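Local coordinates for protein gamma-glutamyltranspeptidase (Streptomyces lincolnensis, PDB 6J3A) that probably transfers or hydrolyses gamma-glutamyl groups, as a gamma-glutamyltranspeptidase homologue of the N-terminal nucleophile hydrolase clan, at residues V80-A83 and G84-V87. Residues are numbered along the deposited sequence; the frame is centred on the assembly and turned at random.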
loop_
_atom_site.group_PDB
_atom_site.type_symbol
_atom_site.label_atom_id
_atom_site.label_comp_id
_atom_site.label_asym_id
_atom_site.label_seq_id
_atom_site.Cartn_x
_atom_site.Cartn_y
_atom_site.Cartn_z
ATOM N N VAL A 80 -29.963 9.591 17.606
ATOM C CA VAL A 80 -30.852 9.145 18.691
ATOM C C VAL A 80 -32.082 8.391 18.178
ATOM O O VAL A 80 -32.401 8.417 16.986
ATOM C CB VAL A 80 -31.328 10.324 19.588
ATOM C CG1 VAL A 80 -30.154 10.939 20.333
ATOM C CG2 VAL A 80 -32.093 11.393 18.796
ATOM N N ALA A 81 -32.766 7.731 19.107
ATOM C CA ALA A 81 -34.081 7.155 18.856
ATOM C C ALA A 81 -35.106 8.257 18.561
ATOM O O ALA A 81 -35.000 9.370 19.103
ATOM C CB ALA A 81 -34.534 6.328 20.044
ATOM N N PRO A 82 -36.094 7.962 17.688
ATOM C CA PRO A 82 -37.117 8.987 17.462
ATOM C C PRO A 82 -38.011 9.210 18.685
ATOM O O PRO A 82 -38.155 8.321 19.534
ATOM C CB PRO A 82 -37.924 8.448 16.269
ATOM C CG PRO A 82 -37.061 7.408 15.633
ATOM C CD PRO A 82 -36.180 6.858 16.712
ATOM N N ALA A 83 -38.605 10.398 18.744
ATOM C CA ALA A 83 -39.537 10.791 19.800
ATOM C C ALA A 83 -40.631 9.742 20.103
ATOM O O ALA A 83 -41.030 9.582 21.265
ATOM C CB ALA A 83 -40.161 12.136 19.450
ATOM N N GLY A 84 -41.093 9.026 19.072
ATOM C CA GLY A 84 -42.107 7.957 19.227
ATOM C C GLY A 84 -41.599 6.521 19.403
ATOM O O GLY A 84 -42.384 5.561 19.345
ATOM N N ALA A 85 -40.300 6.368 19.638
ATOM C CA ALA A 85 -39.674 5.052 19.655
ATOM C C ALA A 85 -39.567 4.543 21.071
ATOM O O ALA A 85 -38.480 4.524 21.644
ATOM C CB ALA A 85 -38.302 5.110 19.007
ATOM N N THR A 86 -40.700 4.127 21.629
ATOM C CA THR A 86 -40.751 3.686 23.019
ATOM C C THR A 86 -40.704 2.170 23.105
ATOM O O THR A 86 -41.056 1.472 22.153
ATOM C CB THR A 86 -42.008 4.212 23.733
ATOM O OG1 THR A 86 -43.182 3.664 23.124
ATOM C CG2 THR A 86 -42.064 5.745 23.667
ATOM N N VAL A 87 -40.251 1.667 24.249
ATOM C CA VAL A 87 -40.344 0.241 24.541
ATOM C C VAL A 87 -41.795 -0.210 24.442
ATOM O O VAL A 87 -42.067 -1.300 23.946
ATOM C CB VAL A 87 -39.798 -0.107 25.943
ATOM C CG1 VAL A 87 -40.172 -1.534 26.358
ATOM C CG2 VAL A 87 -38.283 0.057 25.967
#
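Backbone torsions of -48°/-35° at Ala83, followed by a psi near zero at Gly84, fold the chain back between Pro82 and Ala85, a textbook type I beta turn in the loop that leads from strand 73-77 to helix 87-92. The turn is closed by one hydrogen bond, from Ala85 N to Pro82 O at 2.9 Å.

The reversal also brings small apolar groups together. The methyl of Ala85 turns back toward the incoming limb, where CB lies 3.6 Å from Pro82 CD, at the ring carbon bonded to the proline nitrogen. The same Ala85 CB is 3.3 Å from Pro82 O, the oxygen that closes the turn. It meets the methyl of Ala81 more loosely, CB to CB at 4.1 Å. Thr244 reaches both Pro82 and Ala85, and Leu460 packs on Pro82, so the buried Pro82 and Ala85 join the turn to neighbouring loops. At the exposed corner, Ala83 N donates a hydrogen bond to Asp249 OD1, which ties the turn to helix 247-252.

Past the reversal the chain bends again at Ala85, the centre of an inverse gamma turn, whose bond from Thr86 N to Gly84 O is weak at 3.2 Å. Thr86 then occupies the N-cap of helix 87-92. With chi1 at 64°, its hydroxyl sits between the backbone N and C, set for capping, while the methyl CG2 lies anti to the backbone C, and OG1 is hydrogen-bonded to His89 N in the first turn of that helix.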